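Local coordinates for fibronectin-binding protein (Streptococcus pyogenes, PDB 5A0L), which mediates adhesion of the bacterium to its host, probably attaching covalently to a host target through the internal thioester of this domain, at residues A[114-127]-A[160-172]. Numbering follows the deposited sequence.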
loop_
_atom_site.group_PDB
_atom_site.type_symbol
_atom_site.label_atom_id
_atom_site.label_comp_id
_atom_site.label_asym_id
_atom_site.label_seq_id
_atom_site.Cartn_x
_atom_site.Cartn_y
_atom_site.Cartn_z
ATOM N N PHE A 114 2.556 -5.766 14.520
ATOM C CA PHE A 114 3.773 -5.942 13.724
ATOM C C PHE A 114 4.542 -4.645 13.492
ATOM O O PHE A 114 5.762 -4.663 13.331
ATOM C CB PHE A 114 3.511 -6.519 12.344
ATOM C CG PHE A 114 2.922 -7.908 12.316
ATOM C CD1 PHE A 114 2.731 -8.686 13.449
ATOM C CD2 PHE A 114 2.498 -8.410 11.084
ATOM C CE1 PHE A 114 2.169 -9.955 13.343
ATOM C CE2 PHE A 114 1.936 -9.655 10.975
ATOM C CZ PHE A 114 1.748 -10.426 12.115
ATOM N N MET A 115 3.777 -3.542 13.394
ATOM C CA MET A 115 4.295 -2.187 13.133
ATOM C C MET A 115 4.808 -1.459 14.375
ATOM O O MET A 115 5.324 -0.352 14.251
ATOM C CB MET A 115 3.228 -1.266 12.498
ATOM C CG MET A 115 2.649 -1.657 11.136
ATOM S SD MET A 115 3.806 -1.772 9.751
ATOM C CE MET A 115 4.141 -3.519 9.946
ATOM N N ASN A 116 4.640 -2.041 15.572
ATOM C CA ASN A 116 4.933 -1.301 16.808
ATOM C C ASN A 116 6.343 -0.742 16.790
ATOM O O ASN A 116 7.308 -1.447 16.529
ATOM C CB ASN A 116 4.850 -2.213 18.013
ATOM C CG ASN A 116 3.438 -2.607 18.385
ATOM O OD1 ASN A 116 2.433 -2.073 17.886
ATOM N ND2 ASN A 116 3.344 -3.557 19.336
ATOM N N GLY A 117 6.449 0.557 17.070
ATOM C CA GLY A 117 7.745 1.216 17.164
ATOM C C GLY A 117 8.367 1.652 15.862
ATOM O O GLY A 117 9.423 2.261 15.863
ATOM N N ILE A 118 7.759 1.274 14.741
ATOM C CA ILE A 118 8.266 1.668 13.425
ATOM C C ILE A 118 7.693 3.042 13.080
ATOM O O ILE A 118 6.501 3.245 13.144
ATOM C CB ILE A 118 7.910 0.608 12.344
ATOM C CG1 ILE A 118 8.463 -0.755 12.735
ATOM C CG2 ILE A 118 8.465 1.061 11.012
ATOM C CD1 ILE A 118 8.132 -1.878 11.773
ATOM N N GLU A 119 8.585 3.973 12.726
ATOM C CA GLU A 119 8.160 5.299 12.356
ATOM C C GLU A 119 7.218 5.216 11.154
ATOM O O GLU A 119 7.391 4.354 10.287
ATOM C CB GLU A 119 9.371 6.171 12.022
ATOM C CG GLU A 119 10.282 6.429 13.202
ATOM C CD GLU A 119 11.629 7.027 12.849
ATOM O OE1 GLU A 119 11.873 7.398 11.678
ATOM O OE2 GLU A 119 12.458 7.138 13.768
ATOM N N ASP A 120 6.255 6.127 11.069
ATOM C CA ASP A 120 5.196 6.037 10.064
ATOM C C ASP A 120 5.741 5.820 8.632
ATOM O O ASP A 120 5.248 4.945 7.922
ATOM C CB ASP A 120 4.331 7.283 10.066
ATOM C CG ASP A 120 3.519 7.437 11.336
ATOM O OD1 ASP A 120 3.510 6.537 12.198
ATOM O OD2 ASP A 120 2.909 8.505 11.475
ATOM N N LEU A 121 6.722 6.604 8.200
ATOM C CA LEU A 121 7.170 6.465 6.807
ATOM C C LEU A 121 7.849 5.131 6.583
ATOM O O LEU A 121 7.762 4.573 5.477
ATOM C CB LEU A 121 8.080 7.638 6.430
ATOM C CG LEU A 121 7.364 8.980 6.263
ATOM C CD1 LEU A 121 8.350 10.155 6.240
ATOM C CD2 LEU A 121 6.474 9.010 5.023
ATOM N N ASN A 122 8.555 4.622 7.588
ATOM C CA ASN A 122 9.133 3.281 7.499
ATOM C C ASN A 122 8.058 2.171 7.519
ATOM O O ASN A 122 8.243 1.135 6.866
ATOM C CB ASN A 122 10.139 3.049 8.625
ATOM C CG ASN A 122 11.387 3.884 8.480
ATOM O OD1 ASN A 122 11.805 4.200 7.368
ATOM N ND2 ASN A 122 12.005 4.235 9.620
ATOM N N ALA A 123 6.986 2.394 8.262
ATOM C CA ALA A 123 5.907 1.421 8.360
ATOM C C ALA A 123 5.181 1.352 7.015
ATOM O O ALA A 123 4.786 0.254 6.556
ATOM C CB ALA A 123 4.971 1.777 9.484
ATOM N N ILE A 124 4.945 2.509 6.401
ATOM C CA ILE A 124 4.368 2.551 5.040
ATOM C C ILE A 124 5.303 1.795 4.088
ATOM O O ILE A 124 4.841 0.994 3.272
ATOM C CB ILE A 124 4.171 4.018 4.618
ATOM C CG1 ILE A 124 3.038 4.659 5.418
ATOM C CG2 ILE A 124 3.879 4.125 3.123
ATOM C CD1 ILE A 124 2.964 6.162 5.307
ATOM N N LEU A 125 6.593 2.034 4.181
ATOM C CA LEU A 125 7.547 1.392 3.286
ATOM C C LEU A 125 7.520 -0.129 3.432
ATOM O O LEU A 125 7.554 -0.863 2.419
ATOM C CB LEU A 125 8.935 1.971 3.499
ATOM C CG LEU A 125 10.053 1.466 2.626
ATOM C CD1 LEU A 125 9.749 1.658 1.144
ATOM C CD2 LEU A 125 11.339 2.223 3.039
ATOM N N VAL A 126 7.487 -0.615 4.665
ATOM C CA VAL A 126 7.367 -2.063 4.894
ATOM C C VAL A 126 6.078 -2.612 4.295
ATOM O O VAL A 126 6.097 -3.628 3.574
ATOM C CB VAL A 126 7.467 -2.386 6.389
ATOM C CG1 VAL A 126 7.075 -3.823 6.683
ATOM C CG2 VAL A 126 8.858 -2.107 6.900
ATOM N N THR A 127 4.970 -1.971 4.580
ATOM C CA THR A 127 3.683 -2.455 4.116
ATOM C C THR A 127 3.636 -2.451 2.594
ATOM O O THR A 127 3.117 -3.382 1.968
ATOM C CB THR A 127 2.537 -1.627 4.701
ATOM O OG1 THR A 127 2.653 -1.583 6.143
ATOM C CG2 THR A 127 1.202 -2.198 4.365
ATOM N N GLN A 160 15.613 0.730 13.879
ATOM C CA GLN A 160 14.417 0.810 13.027
ATOM C C GLN A 160 14.482 -0.320 11.968
ATOM O O GLN A 160 13.472 -0.961 11.692
ATOM C CB GLN A 160 14.208 2.178 12.270
ATOM C CG GLN A 160 13.623 3.365 13.041
ATOM C CD GLN A 160 12.153 3.113 13.277
ATOM O OE1 GLN A 160 11.313 3.191 12.355
ATOM N NE2 GLN A 160 11.830 2.772 14.499
ATOM N N VAL A 161 15.652 -0.523 11.358
ATOM C CA VAL A 161 15.743 -1.487 10.261
ATOM C C VAL A 161 15.498 -2.910 10.781
ATOM O O VAL A 161 14.851 -3.699 10.099
ATOM C CB VAL A 161 17.067 -1.332 9.473
ATOM C CG1 VAL A 161 17.164 -2.346 8.378
ATOM C CG2 VAL A 161 17.099 0.011 8.721
ATOM N N THR A 162 15.969 -3.237 11.983
ATOM C CA THR A 162 15.696 -4.550 12.534
ATOM C C THR A 162 14.174 -4.752 12.692
ATOM O O THR A 162 13.624 -5.823 12.340
ATOM C CB THR A 162 16.439 -4.727 13.864
ATOM O OG1 THR A 162 17.848 -4.590 13.625
ATOM C CG2 THR A 162 16.151 -6.087 14.477
ATOM N N LEU A 163 13.480 -3.745 13.214
ATOM C CA LEU A 163 12.013 -3.850 13.339
ATOM C C LEU A 163 11.362 -4.044 11.964
ATOM O O LEU A 163 10.429 -4.831 11.799
ATOM C CB LEU A 163 11.405 -2.596 14.002
ATOM C CG LEU A 163 11.745 -2.360 15.484
ATOM C CD1 LEU A 163 11.144 -1.032 15.891
ATOM C CD2 LEU A 163 11.278 -3.498 16.353
ATOM N N MET A 164 11.824 -3.263 10.986
ATOM C CA MET A 164 11.232 -3.317 9.633
ATOM C C MET A 164 11.373 -4.693 8.984
ATOM O O MET A 164 10.416 -5.208 8.394
ATOM C CB MET A 164 11.910 -2.267 8.752
ATOM C CG MET A 164 11.560 -0.805 9.141
ATOM S SD MET A 164 12.690 0.406 8.387
ATOM C CE MET A 164 12.164 0.318 6.660
ATOM N N ARG A 165 12.559 -5.274 9.086
ATOM C CA ARG A 165 12.792 -6.584 8.498
ATOM C C ARG A 165 11.918 -7.640 9.153
ATOM O O ARG A 165 11.330 -8.474 8.447
ATOM C CB ARG A 165 14.257 -6.976 8.654
ATOM C CG ARG A 165 15.202 -6.124 7.853
ATOM C CD ARG A 165 16.654 -6.346 8.273
ATOM N NE ARG A 165 17.601 -5.592 7.461
ATOM C CZ ARG A 165 18.858 -5.316 7.791
ATOM N NH1 ARG A 165 19.363 -5.747 8.928
ATOM N NH2 ARG A 165 19.605 -4.584 6.977
ATOM N N GLU A 166 11.812 -7.618 10.483
ATOM C CA GLU A 166 10.997 -8.611 11.146
ATOM C C GLU A 166 9.527 -8.466 10.804
ATOM O O GLU A 166 8.801 -9.460 10.630
ATOM C CB GLU A 166 11.262 -8.581 12.673
ATOM C CG GLU A 166 12.680 -9.020 13.038
ATOM C CD GLU A 166 13.070 -10.365 12.406
ATOM O OE1 GLU A 166 12.377 -11.362 12.697
ATOM O OE2 GLU A 166 14.065 -10.435 11.603
ATOM N N ALA A 167 9.055 -7.227 10.707
ATOM C CA ALA A 167 7.670 -6.971 10.342
ATOM C C ALA A 167 7.380 -7.500 8.934
ATOM O O ALA A 167 6.340 -8.113 8.697
ATOM C CB ALA A 167 7.325 -5.504 10.456
ATOM N N LEU A 168 8.286 -7.203 8.008
ATOM C CA LEU A 168 8.073 -7.635 6.624
ATOM C C LEU A 168 7.947 -9.175 6.531
ATOM O O LEU A 168 7.058 -9.696 5.844
ATOM C CB LEU A 168 9.187 -7.093 5.743
ATOM C CG LEU A 168 9.048 -7.425 4.260
ATOM C CD1 LEU A 168 7.715 -6.996 3.694
ATOM C CD2 LEU A 168 10.199 -6.770 3.496
ATOM N N LYS A 169 8.804 -9.888 7.246
ATOM C CA LYS A 169 8.740 -11.340 7.246
ATOM C C LYS A 169 7.370 -11.835 7.730
ATOM O O LYS A 169 6.796 -12.761 7.155
ATOM C CB LYS A 169 9.817 -11.923 8.146
ATOM C CG LYS A 169 11.220 -11.747 7.639
ATOM C CD LYS A 169 12.209 -12.333 8.649
ATOM C CE LYS A 169 13.617 -12.019 8.254
ATOM N NZ LYS A 169 14.564 -12.434 9.324
ATOM N N LYS A 170 6.838 -11.209 8.782
ATOM C CA LYS A 170 5.542 -11.622 9.303
ATOM C C LYS A 170 4.429 -11.354 8.296
ATOM O O LYS A 170 3.484 -12.134 8.150
ATOM C CB LYS A 170 5.252 -10.952 10.651
ATOM C CG LYS A 170 6.212 -11.385 11.770
ATOM C CD LYS A 170 5.991 -10.633 13.083
ATOM C CE LYS A 170 7.125 -10.833 14.095
ATOM N NZ LYS A 170 6.852 -9.887 15.215
ATOM N N LEU A 171 4.511 -10.217 7.609
ATOM C CA LEU A 171 3.488 -9.818 6.664
ATOM C C LEU A 171 3.389 -10.743 5.463
ATOM O O LEU A 171 2.292 -10.884 4.921
ATOM C CB LEU A 171 3.662 -8.374 6.202
ATOM C CG LEU A 171 3.405 -7.272 7.226
ATOM C CD1 LEU A 171 3.836 -5.924 6.657
ATOM C CD2 LEU A 171 1.938 -7.219 7.630
ATOM N N ILE A 172 4.517 -11.306 5.018
ATOM C CA ILE A 172 4.521 -12.128 3.801
ATOM C C ILE A 172 4.451 -13.623 4.099
ATOM O O ILE A 172 4.483 -14.445 3.177
ATOM C CB ILE A 172 5.708 -11.790 2.871
ATOM C CG1 ILE A 172 7.062 -12.133 3.518
ATOM C CG2 ILE A 172 5.650 -10.325 2.449
ATOM C CD1 ILE A 172 8.259 -11.941 2.599
HETATM O O HOH W 1 7.114 -7.406 13.808
#
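Val126 fits as a knob into a hole formed by Met164, Ala167, Leu168 and Leu171, and this is the tightly packed side of the contact. Val126 CG2 lies 3.6 Å from Met164 CB. CG1 is anti to the backbone N (chi1 169°), which turns it to Leu168 CB and Leu171 CD1. Ile118 joins from the loop, its CD1 lying 3.9 Å from Ala167 CB. The small side chain of Ala167 also meets Met115 CE.

The buried amide of Gln160 ties down the start of helix 120-135. OE1 accepts two bonds. One comes from the N-cap residue, Glu119 N to Gln160 OE1, 2.9 Å. The other, Asn122 ND2 to Gln160 OE1, 3.0 Å, uses a lone pair in the carbonyl plane. Gln160 NE2 donates to Gly117 O at 2.8 Å, so both ends of the amide are held and its rotation is fixed. Asn122 OD1 bonds to Tyr32 OH. The Glu119 carboxylate stacks on the Gln160 amide.

In this thioester domain, helix 120-135 packs against barrel strand 45-49, and helix 158-172 covers another flank of it. The axes of 120-127 and 160-172 run in the same general direction and cross at -33°. A type II turn from Met115 to Ile118 runs alongside helix 158-172 before helix 120-135 begins.

The outer side is looser and reaches solvent. Leu163 CD1 reaches Gly117 O at the exposed turn, and the Ile118 and Leu163 side chains pass in opposite directions. Lys170 CB sits over one face of the Phe114 ring, a CH-pi contact 3.8 Å from the centroid. Leu171 CD2 touches the ring edge in plane. The extended Lys170 chain carries NZ to a water, which donates to Phe114 O.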